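Side-chain contacts in conserved hypothetical protein (Streptococcus pneumoniae, PDB 4QDY), which is of unknown function but carries two YbbR domains, beta-rich modules joined in an elongated chain that is found as a pair of subunits: residues P112-S117 against M191-K196; D145-I150 against V178-V183. All blocks are in the same frame, centred on the assembly; numbering follows the deposited sequence.

Both interactions belong to the second half of the chain and draw on the same mixed sheet, in which strands 87-113 and 149-153 are neighbours; their centres lie about 22 Å apart. Interaction 1 is the more buried: Ile114, just past the end of strand 87-113, meets two residues of strand 183-196 through carbon and selenium alone. Interaction 2 is partly buried and ties the approach to strand 149-153 to the loop that leads into strand 183-196. There a leucine sits between an isoleucine and an arginine, mixing apolar packing with a charged group near the second subunit. Neither contact has a hydrogen bond across its segments.

Interaction 1 of 2, residues P112-S117 against M191-K196; sequences PEIDPS and MKVTTK
Inside the mixed beta-sheet of a YbbR domain, Ile114 meets Met191 and Val193, which as alternate residues of strand 183-196 turn to the same face. The touching is done by the end of the isoleucine: its CD1 lies 3.9 Å from Met191 SE and 3.9 Å from Val193 CG2. Ile114 CG1 stands beside the backbone N, and a nearly straight second torsion (chi2 173°) carries CD1 out onto both of them, which lie side by side. Met191, a selenomethionine, is extended as far as selenium and then bends (chi3 68°), which brings its CE also within 3.9 Å of Ile114 CD1. Strands 87-113 and 183-196 are not hydrogen-bonded neighbours; strand 135-138 bridges them on one side and strands 149-153 and 164-173 on the other, so the strands close into a ring and the side chains meet across its inside. Leu154 touches both Ile114 and Met191, while Val128 and Tyr164 cover further parts of the selenomethionine. Beyond Ile114 the chain leaves the sheet in a turn, where Ser117 OG donates a 2.7 Å hydrogen bond to Asp115 OD2, reaching it from above the carboxylate plane. The Asp115 backbone N is hydrogen-bonded to Gln118 OE1.

Interaction 2 of 2, residues D145-I150 against V178-V183; sequences DRIDKI and VVLPAV
Arg146 and Ile147 receive the side chain of Leu180 between them, and the arginine crosses it, touching at its base and again at its tip. Arg146 CB starts the contact, 4.1 Å from Leu180 CD1. CG then leaves beside the backbone N, and bends at the second and third torsions (chi2 -138°, chi3 -56°) fold the chain back, bringing the guanidinium to the other branch of the leucine. NE and CZ each come to 4.1 Å from Leu180 CD2, and the tip closes further, with NH2 3.5 Å from the same methyl. The methyl meets the guanidinium obliquely. NH1 has a different partner, Asp174 OD2, in a long and weak ion pair that may still favour this placing of the charge. Leu180 CD1 rests against the peptide as well, 3.6 Å from Arg146 O, and also meets Ile147 CG1 at 3.8 Å. The two methyls of Leu180 thus divide their work: CD1 meets the arginine's CB and carbonyl and the isoleucine, CD2 the guanidinium. Ile147 also packs on Ile137 of strand 135-138, backbone hydrogen bonding of Leu180 with Ala172 holds the loop beside strand 164-173, and Arg146 touches Val178 of the second subunit, with the reverse pairing made too, so the arginine lies at the interface between the subunits. Just after Ile147, Asp148 and Lys149 both face Ile173, forming a classic beta bulge against strand 164-173.

Interaction 1 of 2, residues P112-S117 against M191-K196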
ATOM      1  N   PRO A 112       8.628  23.462   0.340  1.00 59.29           N
ATOM      2  CA  PRO A 112       9.813  22.607   0.163  1.00 59.23           C
ATOM      3  C   PRO A 112      10.427  22.241   1.518  1.00 63.11           C
ATOM      4  O   PRO A 112      10.439  23.074   2.425  1.00 62.99           O
ATOM      5  CB  PRO A 112      10.763  23.468  -0.682  1.00 61.86           C
ATOM      6  CG  PRO A 112      10.030  24.770  -0.954  1.00 66.69           C
ATOM      7  CD  PRO A 112       8.950  24.875   0.067  1.00 61.80           C
ATOM      8  N   GLU A 113      10.908  20.992   1.660  1.00 59.69           N
ATOM      9  CA  GLU A 113      11.510  20.485   2.899  1.00 59.78           C
ATOM     10  C   GLU A 113      12.898  19.900   2.645  1.00 64.29           C
ATOM     11  O   GLU A 113      13.058  19.033   1.782  1.00 63.47           O
ATOM     12  CB  GLU A 113      10.613  19.416   3.556  1.00 60.48           C
ATOM     13  CG  GLU A 113       9.300  19.937   4.126  1.00 72.29           C
ATOM     14  CD  GLU A 113       9.373  20.844   5.342  1.00100.16           C
ATOM     15  OE1 GLU A 113      10.359  20.750   6.110  1.00100.87           O
ATOM     16  OE2 GLU A 113       8.398  21.595   5.570  1.00 97.28           O
ATOM     17  N   ILE A 114      13.906  20.397   3.389  1.00 62.05           N
ATOM     18  CA  ILE A 114      15.305  19.955   3.328  1.00 62.68           C
ATOM     19  C   ILE A 114      15.815  19.801   4.770  1.00 67.77           C
ATOM     20  O   ILE A 114      15.709  20.737   5.564  1.00 67.80           O
ATOM     21  CB  ILE A 114      16.216  20.909   2.480  1.00 66.67           C
ATOM     22  CG1 ILE A 114      15.709  21.047   1.015  1.00 66.76           C
ATOM     23  CG2 ILE A 114      17.686  20.437   2.510  1.00 68.12           C
ATOM     24  CD1 ILE A 114      16.423  22.105   0.125  1.00 73.94           C
ATOM     25  N   ASP A 115      16.356  18.615   5.099  1.00 65.07           N
ATOM     26  CA  ASP A 115      16.915  18.300   6.414  1.00 65.92           C
ATOM     27  C   ASP A 115      18.321  18.921   6.542  1.00 71.69           C
ATOM     28  O   ASP A 115      19.134  18.723   5.637  1.00 71.67           O
ATOM     29  CB  ASP A 115      16.956  16.766   6.611  1.00 67.50           C
ATOM     30  CG  ASP A 115      17.491  16.243   7.939  1.00 80.67           C
ATOM     31  OD1 ASP A 115      17.360  16.955   8.958  1.00 81.86           O
ATOM     32  OD2 ASP A 115      17.930  15.075   7.981  1.00 88.17           O
ATOM     33  N   PRO A 116      18.647  19.646   7.650  1.00 69.50           N
ATOM     34  CA  PRO A 116      19.987  20.264   7.781  1.00 70.82           C
ATOM     35  C   PRO A 116      21.170  19.291   7.591  1.00 75.67           C
ATOM     36  O   PRO A 116      22.267  19.764   7.292  1.00 76.46           O
ATOM     37  CB  PRO A 116      20.000  20.790   9.223  1.00 73.25           C
ATOM     38  CG  PRO A 116      18.787  20.207   9.886  1.00 76.58           C
ATOM     39  CD  PRO A 116      17.796  20.017   8.798  1.00 70.87           C
ATOM     40  N   SER A 117      20.959  17.961   7.736  1.00 71.77           N
ATOM     41  CA  SER A 117      22.013  16.955   7.539  1.00 72.26           C
ATOM     42  C   SER A 117      22.425  16.871   6.063  1.00 76.69           C
ATOM     43  O   SER A 117      23.583  16.575   5.764  1.00 77.44           O
ATOM     44  CB  SER A 117      21.557  15.582   8.027  1.00 74.70           C
ATOM     45  OG  SER A 117      20.481  15.070   7.258  1.00 80.83           O
HETATM   46  N   MSE A 191      12.727  20.896  -7.968  1.00 53.45           N
HETATM   47  CA  MSE A 191      13.189  21.788  -6.903  1.00 53.20           C
HETATM   48  C   MSE A 191      14.515  22.424  -7.319  1.00 59.89           C
HETATM   49  O   MSE A 191      15.439  21.707  -7.708  1.00 59.89           O
HETATM   50  CB  MSE A 191      13.330  21.029  -5.569  1.00 54.21           C
HETATM   51  CG  MSE A 191      13.622  21.936  -4.369  1.00 60.78           C
HETATM   52 SE   MSE A 191      14.004  20.988  -2.698  0.75 67.46          SE
HETATM   53  CE  MSE A 191      15.651  20.222  -3.186  1.00 64.95           C
ATOM     54  N   LYS A 192      14.601  23.763  -7.251  1.00 58.30           N
ATOM     55  CA  LYS A 192      15.814  24.506  -7.588  1.00 59.85           C
ATOM     56  C   LYS A 192      16.330  25.217  -6.343  1.00 65.43           C
ATOM     57  O   LYS A 192      15.618  26.038  -5.761  1.00 64.77           O
ATOM     58  CB  LYS A 192      15.562  25.498  -8.735  1.00 63.28           C
ATOM     59  N   VAL A 193      17.555  24.874  -5.912  1.00 63.86           N
ATOM     60  CA  VAL A 193      18.167  25.449  -4.715  1.00 64.73           C
ATOM     61  C   VAL A 193      19.313  26.380  -5.127  1.00 71.61           C
ATOM     62  O   VAL A 193      20.252  25.951  -5.797  1.00 71.81           O
ATOM     63  CB  VAL A 193      18.656  24.354  -3.720  1.00 68.25           C
ATOM     64  CG1 VAL A 193      19.265  24.975  -2.465  1.00 68.56           C
ATOM     65  CG2 VAL A 193      17.524  23.408  -3.337  1.00 66.73           C
ATOM     66  N   THR A 194      19.216  27.656  -4.724  1.00 70.01           N
ATOM     67  CA  THR A 194      20.235  28.685  -4.939  1.00 71.94           C
ATOM     68  C   THR A 194      21.070  28.728  -3.662  1.00 77.96           C
ATOM     69  O   THR A 194      20.500  28.744  -2.568  1.00 77.00           O
ATOM     70  CB  THR A 194      19.578  30.022  -5.319  1.00 80.25           C
ATOM     71  OG1 THR A 194      18.832  29.839  -6.523  1.00 79.66           O
ATOM     72  CG2 THR A 194      20.592  31.148  -5.513  1.00 80.07           C
ATOM     73  N   THR A 195      22.409  28.682  -3.789  1.00 76.84           N
ATOM     74  CA  THR A 195      23.281  28.652  -2.612  1.00 77.72           C
ATOM     75  C   THR A 195      24.410  29.682  -2.672  1.00 84.43           C
ATOM     76  O   THR A 195      24.919  30.003  -3.749  1.00 84.90           O
ATOM     77  CB  THR A 195      23.914  27.261  -2.436  1.00 84.92           C
ATOM     78  OG1 THR A 195      24.675  26.937  -3.600  1.00 85.75           O
ATOM     79  CG2 THR A 195      22.890  26.167  -2.143  1.00 81.28           C
ATOM     80  N   LYS A 196      24.816  30.157  -1.482  1.00 82.38           N
ATOM     81  CA  LYS A 196      25.923  31.082  -1.252  1.00 84.24           C
ATOM     82  C   LYS A 196      27.011  30.364  -0.435  1.00 89.75           C
ATOM     83  O   LYS A 196      26.677  29.713   0.561  1.00 88.65           O
ATOM     84  CB  LYS A 196      25.434  32.360  -0.550  1.00 86.89           C
TER

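Interaction 2 of 2, residues D145-I150 against V178-V183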
ATOM      1  N   ASP A 145      -9.808  16.196   4.257  1.00 61.67           N
ATOM      2  CA  ASP A 145     -10.094  17.301   5.179  1.00 62.17           C
ATOM      3  C   ASP A 145      -8.936  17.537   6.150  1.00 65.32           C
ATOM      4  O   ASP A 145      -8.740  18.664   6.606  1.00 65.69           O
ATOM      5  CB  ASP A 145     -11.382  17.026   5.983  1.00 64.96           C
ATOM      6  CG  ASP A 145     -12.677  17.039   5.189  1.00 77.16           C
ATOM      7  OD1 ASP A 145     -12.814  17.895   4.283  1.00 78.22           O
ATOM      8  OD2 ASP A 145     -13.602  16.284   5.557  1.00 83.49           O
ATOM      9  N   ARG A 146      -8.177  16.471   6.463  1.00 60.64           N
ATOM     10  CA  ARG A 146      -7.050  16.492   7.396  1.00 59.66           C
ATOM     11  C   ARG A 146      -5.746  16.999   6.757  1.00 61.90           C
ATOM     12  O   ARG A 146      -4.749  17.129   7.468  1.00 61.10           O
ATOM     13  CB  ARG A 146      -6.792  15.093   7.963  1.00 60.25           C
ATOM     14  CG  ARG A 146      -7.911  14.539   8.834  1.00 73.81           C
ATOM     15  CD  ARG A 146      -7.325  13.851  10.045  1.00 88.72           C
ATOM     16  NE  ARG A 146      -6.382  12.794   9.680  1.00102.16           N
ATOM     17  CZ  ARG A 146      -5.565  12.197  10.539  1.00120.86           C
ATOM     18  NH1 ARG A 146      -5.544  12.565  11.814  1.00111.71           N
ATOM     19  NH2 ARG A 146      -4.740  11.244  10.124  1.00108.29           N
ATOM     20  N   ILE A 147      -5.739  17.281   5.440  1.00 57.80           N
ATOM     21  CA  ILE A 147      -4.538  17.770   4.760  1.00 57.05           C
ATOM     22  C   ILE A 147      -4.316  19.237   5.149  1.00 60.91           C
ATOM     23  O   ILE A 147      -5.219  20.067   5.017  1.00 61.27           O
ATOM     24  CB  ILE A 147      -4.604  17.585   3.221  1.00 60.17           C
ATOM     25  CG1 ILE A 147      -4.868  16.104   2.853  1.00 60.26           C
ATOM     26  CG2 ILE A 147      -3.311  18.095   2.559  1.00 60.65           C
ATOM     27  CD1 ILE A 147      -5.150  15.820   1.406  1.00 67.64           C
ATOM     28  N   ASP A 148      -3.106  19.531   5.649  1.00 56.55           N
ATOM     29  CA  ASP A 148      -2.682  20.860   6.066  1.00 56.54           C
ATOM     30  C   ASP A 148      -1.767  21.481   5.004  1.00 59.94           C
ATOM     31  O   ASP A 148      -2.051  22.577   4.514  1.00 60.23           O
ATOM     32  CB  ASP A 148      -1.968  20.782   7.425  1.00 58.25           C
ATOM     33  CG  ASP A 148      -1.499  22.109   7.983  1.00 67.66           C
ATOM     34  OD1 ASP A 148      -2.292  23.071   7.966  1.00 68.18           O
ATOM     35  OD2 ASP A 148      -0.372  22.163   8.516  1.00 74.38           O
ATOM     36  N   LYS A 149      -0.665  20.779   4.660  1.00 55.25           N
ATOM     37  CA  LYS A 149       0.328  21.235   3.686  1.00 54.69           C
ATOM     38  C   LYS A 149       0.818  20.107   2.777  1.00 57.29           C
ATOM     39  O   LYS A 149       0.856  18.942   3.179  1.00 56.13           O
ATOM     40  CB  LYS A 149       1.553  21.852   4.397  1.00 57.29           C
ATOM     41  CG  LYS A 149       1.288  23.156   5.140  1.00 75.02           C
ATOM     42  N   ILE A 150       1.211  20.481   1.549  1.00 53.41           N
ATOM     43  CA  ILE A 150       1.827  19.602   0.559  1.00 52.35           C
ATOM     44  C   ILE A 150       3.314  19.898   0.635  1.00 55.63           C
ATOM     45  O   ILE A 150       3.695  21.068   0.597  1.00 55.70           O
ATOM     46  CB  ILE A 150       1.218  19.762  -0.871  1.00 55.73           C
ATOM     47  CG1 ILE A 150      -0.336  19.667  -0.885  1.00 56.20           C
ATOM     48  CG2 ILE A 150       1.874  18.814  -1.896  1.00 56.18           C
ATOM     49  CD1 ILE A 150      -0.977  18.350  -0.363  1.00 61.78           C
ATOM     50  N   VAL A 178       2.161  14.317   9.740  1.00 54.88           N
ATOM     51  CA  VAL A 178       1.970  12.906   9.383  1.00 53.76           C
ATOM     52  C   VAL A 178       1.641  12.793   7.890  1.00 56.03           C
ATOM     53  O   VAL A 178       0.705  13.445   7.427  1.00 55.64           O
ATOM     54  CB  VAL A 178       0.860  12.239  10.248  1.00 57.74           C
ATOM     55  CG1 VAL A 178       0.721  10.752   9.926  1.00 57.00           C
ATOM     56  CG2 VAL A 178       1.111  12.442  11.737  1.00 58.10           C
ATOM     57  N   VAL A 179       2.385  11.938   7.156  1.00 51.45           N
ATOM     58  CA  VAL A 179       2.169  11.668   5.727  1.00 50.61           C
ATOM     59  C   VAL A 179       0.860  10.872   5.611  1.00 53.54           C
ATOM     60  O   VAL A 179       0.755   9.762   6.139  1.00 53.46           O
ATOM     61  CB  VAL A 179       3.382  10.948   5.067  1.00 54.09           C
ATOM     62  CG1 VAL A 179       3.115  10.642   3.596  1.00 53.58           C
ATOM     63  CG2 VAL A 179       4.656  11.776   5.213  1.00 54.27           C
ATOM     64  N   LEU A 180      -0.148  11.479   4.976  1.00 49.19           N
ATOM     65  CA  LEU A 180      -1.497  10.930   4.847  1.00 48.61           C
ATOM     66  C   LEU A 180      -1.662  10.064   3.581  1.00 51.53           C
ATOM     67  O   LEU A 180      -1.037  10.370   2.561  1.00 50.81           O
ATOM     68  CB  LEU A 180      -2.519  12.087   4.814  1.00 49.14           C
ATOM     69  CG  LEU A 180      -2.570  13.014   6.044  1.00 53.85           C
ATOM     70  CD1 LEU A 180      -3.426  14.217   5.777  1.00 54.68           C
ATOM     71  CD2 LEU A 180      -3.066  12.286   7.288  1.00 55.91           C
ATOM     72  N   PRO A 181      -2.512   8.995   3.626  1.00 47.76           N
ATOM     73  CA  PRO A 181      -2.709   8.160   2.424  1.00 47.25           C
ATOM     74  C   PRO A 181      -3.517   8.914   1.360  1.00 51.43           C
ATOM     75  O   PRO A 181      -4.746   9.016   1.431  1.00 51.52           O
ATOM     76  CB  PRO A 181      -3.447   6.926   2.952  1.00 48.85           C
ATOM     77  CG  PRO A 181      -4.107   7.369   4.195  1.00 53.63           C
ATOM     78  CD  PRO A 181      -3.319   8.505   4.766  1.00 49.29           C
ATOM     79  N   ALA A 182      -2.791   9.482   0.386  1.00 47.78           N
ATOM     80  CA  ALA A 182      -3.349  10.280  -0.700  1.00 48.05           C
ATOM     81  C   ALA A 182      -2.478  10.204  -1.954  1.00 51.77           C
ATOM     82  O   ALA A 182      -1.259  10.049  -1.851  1.00 51.29           O
ATOM     83  CB  ALA A 182      -3.482  11.723  -0.249  1.00 49.20           C
ATOM     84  N   VAL A 183      -3.110  10.323  -3.136  1.00 48.47           N
ATOM     85  CA  VAL A 183      -2.451  10.293  -4.447  1.00 48.22           C
ATOM     86  C   VAL A 183      -2.364  11.736  -4.958  1.00 52.26           C
ATOM     87  O   VAL A 183      -3.394  12.384  -5.144  1.00 52.58           O
ATOM     88  CB  VAL A 183      -3.188   9.350  -5.439  1.00 52.49           C
ATOM     89  CG1 VAL A 183      -2.491   9.319  -6.796  1.00 52.72           C
ATOM     90  CG2 VAL A 183      -3.309   7.940  -4.874  1.00 51.79           C
TER